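Local coordinates for methyltransferase FkbM (Methylobacillus flagellatus KT, PDB 2PY6), which probably transfers methyl groups, to a substrate that is not established, at residues 66-71 against 94-99; 106-109 against 113-116; 214-219 against 340-345; 239-244 against 250-255. One frame throughout, in Å; residues are numbered along the deposited sequence. Where two conformers were deposited one is given.

Interaction 1 (66-71 against 94-99)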
loop_
_atom_site.group_PDB
_atom_site.type_symbol
_atom_site.label_atom_id
_atom_site.label_comp_id
_atom_site.label_asym_id
_atom_site.label_seq_id
_atom_site.Cartn_x
_atom_site.Cartn_y
_atom_site.Cartn_z
ATOM N N HIS A 66 1.827 26.492 1.149
ATOM C CA HIS A 66 1.820 27.731 1.919
ATOM C C HIS A 66 2.457 28.896 1.153
ATOM O O HIS A 66 2.056 30.043 1.361
ATOM C CB HIS A 66 2.492 27.566 3.281
ATOM C CG HIS A 66 1.776 26.635 4.211
ATOM N ND1 HIS A 66 0.520 26.906 4.715
ATOM C CD2 HIS A 66 2.168 25.470 4.782
ATOM C CE1 HIS A 66 0.157 25.933 5.532
ATOM N NE2 HIS A 66 1.140 25.049 5.592
ATOM N N LEU A 67 3.446 28.621 0.294
ATOM C CA LEU A 67 4.057 29.671 -0.540
ATOM C C LEU A 67 3.150 30.054 -1.721
ATOM O O LEU A 67 3.068 31.235 -2.098
ATOM C CB LEU A 67 5.436 29.248 -1.081
ATOM C CG LEU A 67 6.033 30.179 -2.173
ATOM C CD1 LEU A 67 6.262 31.612 -1.634
ATOM C CD2 LEU A 67 7.300 29.641 -2.804
HETATM N N MSE A 68 2.511 29.050 -2.329
HETATM C CA MSE A 68 1.604 29.261 -3.478
HETATM C C MSE A 68 0.255 29.945 -3.107
HETATM O O MSE A 68 -0.261 30.756 -3.889
HETATM C CB MSE A 68 1.381 27.939 -4.245
HETATM C CG MSE A 68 2.702 27.299 -4.742
HETATM SE SE MSE A 68 3.927 28.515 -5.725
HETATM C CE MSE A 68 2.818 28.918 -7.253
ATOM N N ASN A 69 -0.284 29.643 -1.918
ATOM C CA ASN A 69 -1.524 30.279 -1.432
ATOM C C ASN A 69 -1.303 31.653 -0.788
ATOM O O ASN A 69 -2.270 32.301 -0.377
ATOM C CB ASN A 69 -2.245 29.360 -0.425
ATOM C CG ASN A 69 -2.771 28.082 -1.059
ATOM O OD1 ASN A 69 -3.104 28.050 -2.245
ATOM N ND2 ASN A 69 -2.877 27.029 -0.258
ATOM N N VAL A 70 -0.038 32.082 -0.708
ATOM C CA VAL A 70 0.375 33.351 -0.094
ATOM C C VAL A 70 -0.481 34.512 -0.577
ATOM O O VAL A 70 -0.786 34.618 -1.776
ATOM C CB VAL A 70 1.895 33.665 -0.360
ATOM C CG1 VAL A 70 2.135 34.174 -1.799
ATOM C CG2 VAL A 70 2.423 34.664 0.623
ATOM N N ARG A 71 -0.866 35.365 0.379
ATOM C CA ARG A 71 -1.672 36.545 0.113
ATOM C C ARG A 71 -0.810 37.592 -0.607
ATOM O O ARG A 71 0.346 37.832 -0.224
ATOM C CB ARG A 71 -2.241 37.108 1.423
ATOM N N TYR A 94 -0.125 23.780 -8.309
ATOM C CA TYR A 94 -0.518 25.200 -8.147
ATOM C C TYR A 94 -0.162 25.971 -9.422
ATOM O O TYR A 94 0.480 27.021 -9.369
ATOM C CB TYR A 94 0.072 25.837 -6.870
ATOM C CG TYR A 94 -0.501 25.192 -5.631
ATOM C CD1 TYR A 94 -1.788 25.522 -5.178
ATOM C CD2 TYR A 94 0.202 24.214 -4.944
ATOM C CE1 TYR A 94 -2.340 24.895 -4.050
ATOM C CE2 TYR A 94 -0.334 23.593 -3.812
ATOM C CZ TYR A 94 -1.600 23.928 -3.376
ATOM O OH TYR A 94 -2.125 23.289 -2.281
ATOM N N GLY A 95 -0.548 25.401 -10.567
ATOM C CA GLY A 95 -0.270 25.987 -11.869
ATOM C C GLY A 95 1.136 25.771 -12.384
ATOM O O GLY A 95 1.445 26.156 -13.505
ATOM N N LEU A 96 2.003 25.150 -11.588
ATOM C CA LEU A 96 3.384 24.951 -11.999
ATOM C C LEU A 96 3.625 23.604 -12.710
ATOM O O LEU A 96 3.070 22.587 -12.325
ATOM C CB LEU A 96 4.309 24.990 -10.776
ATOM C CG LEU A 96 4.297 26.163 -9.790
ATOM C CD1 LEU A 96 5.069 25.764 -8.509
ATOM C CD2 LEU A 96 4.832 27.419 -10.413
ATOM N N PRO A 97 4.516 23.586 -13.711
ATOM C CA PRO A 97 4.851 22.282 -14.269
ATOM C C PRO A 97 5.569 21.410 -13.227
ATOM O O PRO A 97 6.238 21.944 -12.336
ATOM C CB PRO A 97 5.761 22.622 -15.457
ATOM C CG PRO A 97 6.215 24.013 -15.242
ATOM C CD PRO A 97 5.188 24.696 -14.406
ATOM N N ILE A 98 5.365 20.094 -13.304
ATOM C CA ILE A 98 6.037 19.146 -12.418
ATOM C C ILE A 98 7.163 18.534 -13.245
ATOM O O ILE A 98 6.926 17.975 -14.302
ATOM C CB ILE A 98 5.074 18.082 -11.830
ATOM C CG1 ILE A 98 3.959 18.786 -11.037
ATOM C CG2 ILE A 98 5.826 17.076 -10.897
ATOM C CD1 ILE A 98 3.010 17.864 -10.382
ATOM N N ILE A 99 8.393 18.675 -12.754
ATOM C CA ILE A 99 9.602 18.215 -13.437
ATOM C C ILE A 99 10.375 17.183 -12.611
ATOM O O ILE A 99 10.095 16.974 -11.439
ATOM C CB ILE A 99 10.526 19.399 -13.792
ATOM C CG1 ILE A 99 11.066 20.097 -12.541
ATOM C CG2 ILE A 99 9.785 20.391 -14.755
ATOM C CD1 ILE A 99 12.100 21.185 -12.825
#
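Selenomethionine M68, at the end of helix 64-68, packs along Y94 and finishes against L96. M68 CB lies 3.6 Å from Y94 CG and just as near Y94 CB, where the ring joins the backbone. M68 CG stays with the tyrosine, 3.7 Å from Y94 CB, so the first two side-chain carbons run obliquely past the root of the ring. The bend at chi2 (-50°) then swings the selenium away from the tyrosine, and M68 SE comes to 4.1 Å from L96 CD1. A second bend, at chi3 (-64°), sets the terminal methyl: M68 CE ends 4.0 Å from L96 CG, tip to tip with that leucine, and 3.7 Å from the backbone O of Y94. This places the end of the helix against the turn between strands 92-93 and 96-99, the antiparallel hairpin at one edge of the N-terminal mixed sheet; V78 of the neighbouring strand 77-82 touches both M68 and L96. Cutting L96 back to an alanine would probably leave CE and SE of M68 without their branched apolar partner and the selenomethionine end freer to turn. Farther along the tyrosine, N69 approaches at about a right angle, with its amide plane 88° from the ring plane. N69 OD1 comes to 3.7 Å from Y94 CE1, a van der Waals contact between two exposed residues.

Interaction 2 (106-109 against 113-116)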
loop_
_atom_site.group_PDB
_atom_site.type_symbol
_atom_site.label_atom_id
_atom_site.label_comp_id
_atom_site.label_asym_id
_atom_site.label_seq_id
_atom_site.Cartn_x
_atom_site.Cartn_y
_atom_site.Cartn_z
ATOM N N GLU A 106 19.592 20.399 -14.328
ATOM C CA GLU A 106 19.913 20.967 -15.645
ATOM C C GLU A 106 19.538 22.459 -15.676
ATOM O O GLU A 106 20.374 23.282 -15.982
ATOM C CB GLU A 106 19.226 20.188 -16.787
ATOM N N LEU A 107 18.310 22.816 -15.313
ATOM C CA LEU A 107 17.923 24.241 -15.253
ATOM C C LEU A 107 18.826 25.075 -14.321
ATOM O O LEU A 107 19.155 26.235 -14.600
ATOM C CB LEU A 107 16.476 24.377 -14.768
ATOM C CG LEU A 107 15.385 23.860 -15.717
ATOM C CD1 LEU A 107 14.058 23.786 -14.948
ATOM C CD2 LEU A 107 15.294 24.736 -16.950
ATOM N N ALA A 108 19.200 24.475 -13.200
ATOM C CA ALA A 108 20.022 25.143 -12.212
ATOM C C ALA A 108 21.423 25.420 -12.735
ATOM O O ALA A 108 21.934 26.506 -12.508
ATOM C CB ALA A 108 20.055 24.345 -10.915
ATOM N N THR A 109 22.031 24.463 -13.447
ATOM C CA THR A 109 23.369 24.655 -14.036
ATOM C C THR A 109 23.429 25.812 -15.017
ATOM O O THR A 109 24.523 26.309 -15.295
ATOM C CB THR A 109 23.923 23.418 -14.862
ATOM O OG1 THR A 109 23.065 23.108 -15.971
ATOM C CG2 THR A 109 24.155 22.186 -14.029
ATOM N N ASP A 113 21.145 32.522 -9.543
ATOM C CA ASP A 113 19.936 33.283 -9.991
ATOM C C ASP A 113 18.629 32.454 -9.780
ATOM O O ASP A 113 17.521 33.041 -9.623
ATOM C CB ASP A 113 20.014 34.050 -11.305
ATOM C CG ASP A 113 20.641 35.457 -11.126
ATOM O OD1 ASP A 113 21.423 35.664 -10.153
ATOM O OD2 ASP A 113 20.349 36.341 -11.969
ATOM N N LEU A 114 18.773 31.121 -9.790
ATOM C CA LEU A 114 17.673 30.180 -9.552
ATOM C C LEU A 114 17.883 29.583 -8.162
ATOM O O LEU A 114 18.940 28.992 -7.889
ATOM C CB LEU A 114 17.651 29.045 -10.585
ATOM C CG LEU A 114 16.523 28.004 -10.424
ATOM C CD1 LEU A 114 15.145 28.629 -10.648
ATOM C CD2 LEU A 114 16.741 26.827 -11.360
ATOM N N VAL A 115 16.879 29.748 -7.300
ATOM C CA VAL A 115 16.912 29.238 -5.932
ATOM C C VAL A 115 15.949 28.039 -5.822
ATOM O O VAL A 115 14.925 27.985 -6.514
ATOM C CB VAL A 115 16.522 30.345 -4.969
ATOM C CG1 VAL A 115 16.550 29.867 -3.537
ATOM C CG2 VAL A 115 17.476 31.557 -5.149
ATOM N N ALA A 116 16.281 27.073 -4.964
ATOM C CA ALA A 116 15.396 25.945 -4.723
ATOM C C ALA A 116 14.801 26.006 -3.302
ATOM O O ALA A 116 15.505 26.201 -2.312
ATOM C CB ALA A 116 16.119 24.637 -4.961
#
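E106 O, in the last turn of the helix whose L107 and A108 pack on L114, is gripped by two side chains. T109 OG1 donates to E106 O over 2.7 Å, tilted 15° from the carbonyl plane, with a C=O...donor angle of 130°; H110 ND1 forms a second hydrogen bond to the same oxygen. The threonine hydroxyl thus folds back onto its own helix. Across the contact, the work is done by one methyl group. L114 CD2 reaches to 3.8 Å from A108 CA and 4.0 Å from L107 C, so it rests on the helix backbone rather than between long side chains. The flanking L107 CB and A108 CB each stand 4.2 Å from L114 CD2. This reach belongs to one of two conformers of the leucine, so the fine detail is less certain than the packing. Helix 101-109 leads into strand 114-118, completing a crossover from the parallel strand 96-99 that passes two intervening strands, 77-82 and 54-58, consistent with a Rossmann-like sheet. D113, just before the strand, forms salt bridges with R48 and R49, while L114 also touches R54 and V56 of the adjacent strand. The documented polar bonds, at E106 O, T109 OG1 and the D113 carboxylate, all lie off the interface; between the two segments the contact is apolar, made by a single methyl and without directional bonds.

Interaction 3 (214-219 against 340-345)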
loop_
_atom_site.group_PDB
_atom_site.type_symbol
_atom_site.label_atom_id
_atom_site.label_comp_id
_atom_site.label_asym_id
_atom_site.label_seq_id
_atom_site.Cartn_x
_atom_site.Cartn_y
_atom_site.Cartn_z
ATOM N N THR A 214 4.438 10.115 23.098
ATOM C CA THR A 214 4.680 10.416 24.490
ATOM C C THR A 214 4.041 11.722 24.942
ATOM O O THR A 214 4.174 12.103 26.103
ATOM C CB THR A 214 6.232 10.455 24.746
ATOM O OG1 THR A 214 6.833 11.560 24.062
ATOM C CG2 THR A 214 6.850 9.190 24.272
ATOM N N LEU A 215 3.334 12.402 24.030
ATOM C CA LEU A 215 2.696 13.665 24.365
ATOM C C LEU A 215 1.680 13.457 25.484
ATOM O O LEU A 215 0.898 12.549 25.394
ATOM C CB LEU A 215 2.003 14.228 23.108
ATOM C CG LEU A 215 1.303 15.590 23.111
ATOM C CD1 LEU A 215 2.217 16.773 23.387
ATOM C CD2 LEU A 215 0.673 15.733 21.749
ATOM N N TYR A 216 1.765 14.293 26.518
ATOM C CA TYR A 216 0.882 14.391 27.694
ATOM C C TYR A 216 1.038 13.331 28.751
ATOM O O TYR A 216 1.059 13.664 29.922
ATOM C CB TYR A 216 -0.626 14.439 27.334
ATOM C CG TYR A 216 -0.997 15.381 26.219
ATOM C CD1 TYR A 216 -0.650 16.736 26.262
ATOM C CD2 TYR A 216 -1.758 14.940 25.152
ATOM C CE1 TYR A 216 -1.027 17.607 25.235
ATOM C CE2 TYR A 216 -2.109 15.804 24.109
ATOM C CZ TYR A 216 -1.751 17.120 24.151
ATOM O OH TYR A 216 -2.111 17.949 23.092
ATOM N N PHE A 217 1.094 12.057 28.320
ATOM C CA PHE A 217 1.035 10.904 29.206
ATOM C C PHE A 217 2.365 10.247 29.527
ATOM O O PHE A 217 2.450 9.562 30.545
ATOM C CB PHE A 217 0.053 9.887 28.617
ATOM C CG PHE A 217 -1.348 10.442 28.459
ATOM C CD1 PHE A 217 -2.144 10.682 29.579
ATOM C CD2 PHE A 217 -1.837 10.785 27.211
ATOM C CE1 PHE A 217 -3.422 11.247 29.463
ATOM C CE2 PHE A 217 -3.110 11.345 27.073
ATOM C CZ PHE A 217 -3.907 11.568 28.211
ATOM N N ARG A 218 3.382 10.472 28.665
ATOM C CA ARG A 218 4.725 9.908 28.823
ATOM C C ARG A 218 5.791 10.958 28.768
ATOM O O ARG A 218 6.862 10.659 28.282
ATOM C CB ARG A 218 4.964 8.763 27.785
ATOM C CG ARG A 218 3.796 7.829 27.914
ATOM C CD ARG A 218 3.726 6.489 27.312
ATOM N NE ARG A 218 3.356 6.531 25.947
ATOM C CZ ARG A 218 2.873 5.520 25.236
ATOM N NH1 ARG A 218 2.649 4.309 25.720
ATOM N NH2 ARG A 218 2.585 5.756 23.981
ATOM N N SER A 219 5.550 12.138 29.374
ATOM C CA SER A 219 6.506 13.258 29.321
ATOM C C SER A 219 7.767 13.131 30.173
ATOM O O SER A 219 8.721 13.894 29.984
ATOM C CB SER A 219 5.826 14.563 29.750
ATOM O OG SER A 219 5.557 14.604 31.145
ATOM N N LYS A 340 -5.711 18.517 30.141
ATOM C CA LYS A 340 -4.977 18.468 28.891
ATOM C C LYS A 340 -5.643 19.529 28.031
ATOM O O LYS A 340 -6.892 19.607 28.017
ATOM C CB LYS A 340 -5.089 17.088 28.244
ATOM C CG LYS A 340 -4.616 17.044 26.725
ATOM C CD LYS A 340 -5.798 17.340 25.792
ATOM C CE LYS A 340 -5.493 17.284 24.397
ATOM N NZ LYS A 340 -6.727 16.960 23.686
HETATM N N MSE A 341 -4.847 20.338 27.334
HETATM C CA MSE A 341 -5.375 21.413 26.509
HETATM C C MSE A 341 -4.600 21.565 25.207
HETATM O O MSE A 341 -3.370 21.796 25.214
HETATM C CB MSE A 341 -5.348 22.736 27.257
HETATM C CG MSE A 341 -6.117 23.855 26.554
HETATM SE SE MSE A 341 -6.125 25.534 27.447
HETATM C CE MSE A 341 -7.291 25.134 28.766
ATOM N N ASP A 342 -5.334 21.434 24.098
ATOM C CA ASP A 342 -4.820 21.694 22.772
ATOM C C ASP A 342 -6.003 22.149 21.920
ATOM O O ASP A 342 -6.691 21.314 21.338
ATOM C CB ASP A 342 -4.208 20.453 22.155
ATOM C CG ASP A 342 -3.595 20.718 20.783
ATOM O OD1 ASP A 342 -3.428 21.888 20.355
ATOM O OD2 ASP A 342 -3.285 19.725 20.126
ATOM N N ILE A 343 -6.208 23.465 21.828
ATOM C CA ILE A 343 -7.370 24.015 21.102
ATOM C C ILE A 343 -7.028 25.014 20.017
ATOM O O ILE A 343 -5.942 25.581 20.007
ATOM C CB ILE A 343 -8.419 24.594 22.123
ATOM C CG1 ILE A 343 -7.863 25.773 22.923
ATOM C CG2 ILE A 343 -8.820 23.472 23.101
ATOM C CD1 ILE A 343 -8.917 26.586 23.692
ATOM N N GLU A 344 -7.947 25.203 19.072
ATOM C CA GLU A 344 -7.723 26.197 17.982
ATOM C C GLU A 344 -7.872 27.667 18.473
ATOM O O GLU A 344 -7.140 28.578 18.036
ATOM C CB GLU A 344 -8.651 25.930 16.771
ATOM N N GLY A 345 -8.789 27.862 19.417
ATOM C CA GLY A 345 -9.088 29.166 19.988
ATOM C C GLY A 345 -8.073 29.591 21.030
ATOM O O GLY A 345 -7.048 28.960 21.182
HETATM O O HOH W 1 -3.078 17.011 20.750
#
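The end of strand 338-341, central in the Rossmann-like sheet of this probable methyltransferase, and the loop just after it meet the loop 214-219 through K340 and D342, both facing Y216. K340 CG sits over the centre of the Y216 ring, 3.7 Å from the centroid and only 4° off the normal, a CH-pi contact. L215 CG covers the opposite face of that ring, 3.4 Å above the plane, so the ring is held flat between two aliphatic groups. The lysine chain bends at chi2 (-90°), which carries K340 CE to 3.7 Å from Y216 OH and lets NZ go on to a salt bridge with D232 and a hydrogen bond to G234 O. G234 belongs to the glycine-rich turn after strand 229-233, which in related methyltransferases usually borders the cofactor. Without the Y216 ring, as with a serine here, the aliphatic part of K340 is likely to lose its aromatic cover and the bridging water its hydroxyl partner. D342 crosses the tyrosine at about a right angle, D342 CB 3.4 Å from Y216 OH, and its OD1 bonds to S368 OG. The water, in plane at the edge of the tyrosine ring, is hydrogen-bonded to Y216 OH at 2.7 Å and donates to D342 OD2 at 2.8 Å.

Interaction 4 (239-244 against 250-255)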
loop_
_atom_site.group_PDB
_atom_site.type_symbol
_atom_site.label_atom_id
_atom_site.label_comp_id
_atom_site.label_asym_id
_atom_site.label_seq_id
_atom_site.Cartn_x
_atom_site.Cartn_y
_atom_site.Cartn_z
ATOM N N GLU A 239 -7.635 10.637 20.786
ATOM C CA GLU A 239 -6.327 10.101 21.085
ATOM C C GLU A 239 -5.942 10.298 22.522
ATOM O O GLU A 239 -5.317 9.425 23.083
ATOM C CB GLU A 239 -5.223 10.764 20.243
ATOM C CG GLU A 239 -5.213 10.519 18.747
ATOM C CD GLU A 239 -4.255 11.500 18.053
ATOM O OE1 GLU A 239 -4.559 12.727 18.099
ATOM O OE2 GLU A 239 -3.234 11.053 17.450
ATOM N N SER A 240 -6.281 11.430 23.139
ATOM C CA SER A 240 -5.895 11.613 24.550
ATOM C C SER A 240 -6.666 10.654 25.467
ATOM O O SER A 240 -6.168 10.291 26.511
ATOM C CB SER A 240 -6.025 13.058 25.035
ATOM O OG SER A 240 -5.575 13.972 24.063
ATOM N N LEU A 241 -7.881 10.274 25.086
ATOM C CA LEU A 241 -8.656 9.318 25.862
ATOM C C LEU A 241 -7.970 7.968 25.733
ATOM O O LEU A 241 -7.796 7.233 26.730
ATOM C CB LEU A 241 -10.126 9.247 25.389
ATOM C CG LEU A 241 -10.926 7.985 25.817
ATOM C CD1 LEU A 241 -11.125 7.876 27.324
ATOM C CD2 LEU A 241 -12.264 7.902 25.147
ATOM N N ALA A 242 -7.570 7.624 24.507
ATOM C CA ALA A 242 -6.842 6.379 24.288
ATOM C C ALA A 242 -5.555 6.342 25.072
ATOM O O ALA A 242 -5.197 5.298 25.606
ATOM C CB ALA A 242 -6.559 6.171 22.800
ATOM N N GLY A 243 -4.863 7.487 25.176
ATOM C CA GLY A 243 -3.597 7.541 25.918
ATOM C C GLY A 243 -3.806 7.435 27.418
ATOM O O GLY A 243 -3.031 6.773 28.104
ATOM N N LEU A 244 -4.844 8.084 27.946
ATOM C CA LEU A 244 -5.126 7.945 29.384
ATOM C C LEU A 244 -5.464 6.471 29.680
ATOM O O LEU A 244 -4.956 5.876 30.634
ATOM C CB LEU A 244 -6.247 8.871 29.861
ATOM C CG LEU A 244 -6.627 8.762 31.361
ATOM C CD1 LEU A 244 -5.553 9.288 32.288
ATOM C CD2 LEU A 244 -7.908 9.512 31.709
ATOM N N GLY A 250 -6.741 1.103 31.816
ATOM C CA GLY A 250 -8.198 1.114 31.876
ATOM C C GLY A 250 -8.790 1.485 33.212
ATOM O O GLY A 250 -9.848 1.035 33.542
ATOM N N LYS A 251 -8.115 2.325 33.989
ATOM C CA LYS A 251 -8.610 2.699 35.325
ATOM C C LYS A 251 -8.550 4.195 35.597
ATOM O O LYS A 251 -7.473 4.764 35.812
ATOM C CB LYS A 251 -7.825 1.968 36.414
ATOM C CG LYS A 251 -7.972 0.476 36.399
ATOM C CD LYS A 251 -7.008 -0.160 37.388
ATOM N N PHE A 252 -9.715 4.825 35.567
ATOM C CA PHE A 252 -9.851 6.255 35.887
ATOM C C PHE A 252 -11.237 6.526 36.470
ATOM O O PHE A 252 -12.100 5.671 36.428
ATOM C CB PHE A 252 -9.556 7.148 34.667
ATOM C CG PHE A 252 -10.364 6.806 33.458
ATOM C CD1 PHE A 252 -11.611 7.395 33.259
ATOM C CD2 PHE A 252 -9.892 5.884 32.533
ATOM C CE1 PHE A 252 -12.375 7.075 32.162
ATOM C CE2 PHE A 252 -10.647 5.555 31.427
ATOM C CZ PHE A 252 -11.896 6.151 31.248
ATOM N N GLU A 253 -11.432 7.718 37.021
ATOM C CA GLU A 253 -12.712 8.095 37.588
ATOM C C GLU A 253 -13.623 8.831 36.622
ATOM O O GLU A 253 -14.824 8.602 36.607
ATOM C CB GLU A 253 -12.521 8.945 38.856
ATOM C CG GLU A 253 -12.188 8.118 40.106
ATOM C CD GLU A 253 -13.285 7.118 40.438
ATOM O OE1 GLU A 253 -14.473 7.519 40.476
ATOM O OE2 GLU A 253 -12.951 5.934 40.653
ATOM N N ARG A 254 -13.072 9.734 35.830
ATOM C CA ARG A 254 -13.916 10.534 34.974
ATOM C C ARG A 254 -13.155 11.144 33.826
ATOM O O ARG A 254 -11.978 11.476 33.962
ATOM C CB ARG A 254 -14.497 11.660 35.822
ATOM C CG ARG A 254 -15.727 12.376 35.315
ATOM C CD ARG A 254 -16.974 11.533 35.193
ATOM N NE ARG A 254 -18.115 12.393 34.855
ATOM C CZ ARG A 254 -18.344 12.945 33.662
ATOM N NH1 ARG A 254 -17.541 12.716 32.612
ATOM N NH2 ARG A 254 -19.397 13.723 33.505
ATOM N N VAL A 255 -13.817 11.257 32.675
ATOM C CA VAL A 255 -13.258 12.015 31.568
ATOM C C VAL A 255 -14.323 12.927 30.978
ATOM O O VAL A 255 -15.370 12.468 30.581
ATOM C CB VAL A 255 -12.634 11.123 30.472
ATOM C CG1 VAL A 255 -12.162 11.982 29.307
ATOM C CG2 VAL A 255 -11.465 10.310 31.051
#
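L244 makes the closer apolar contacts of helix 239-248 with residues 250-255, at and before strand 254-258. L244 CD2 meets V255 CG2 tip to tip at 3.7 Å. L244 CG stands anti to the backbone N (chi1 179°), a setting that carries CD2 out from the helix to touch both V255 and F252. About one turn earlier, L241 adds wider packing, its CD1 4.5 Å from V255 CG2. Helix and strand here belong to the beta-alpha-beta unit formed by strand 229-233, helix 239-248 and strand 254-258, and the buried cluster fills the angle where the chain turns from helix back into sheet. The contacts with the aromatic ring are both oblique and come at its two ends. L244 CD2 lies 4.1 Å from F252 CG, at the root of the ring, and equally near F252 CB. L241 CD1 approaches the far end, 4.4 Å from F252 CZ, so the phenylalanine lies along both leucines. F252 also meets the ring of F280, with planes about 50° apart. The polar contacts run elsewhere: V255 pairs by backbone hydrogen bonds with R283 and T285, while the R254 side chain, starting away from the helix, makes a cation-pi contact with W256.

The four contacts fall into two pairs on opposite sides of the chain's centre. Interactions 1 and 2 come first, in series, and reach the six-stranded N-terminal sheet; their centres lie about 17 Å apart, and they touch where I99 CD1 meets L107 CD1 at 3.9 Å, strand 96-99 leading into helix 101-109. Interactions 3 and 4 share the C-terminal seven-stranded sheet, with centres about 13 Å apart, and interaction 4 is nested in the chain loop that interaction 3 closes. There F217 CZ packs on S240 O, and K340 NZ makes a weak hydrogen bond with S240 OG. Between the pairs, centres stand about 33 to 53 Å apart and nothing touches, consistent with two Rossmann-like lobes in one chain.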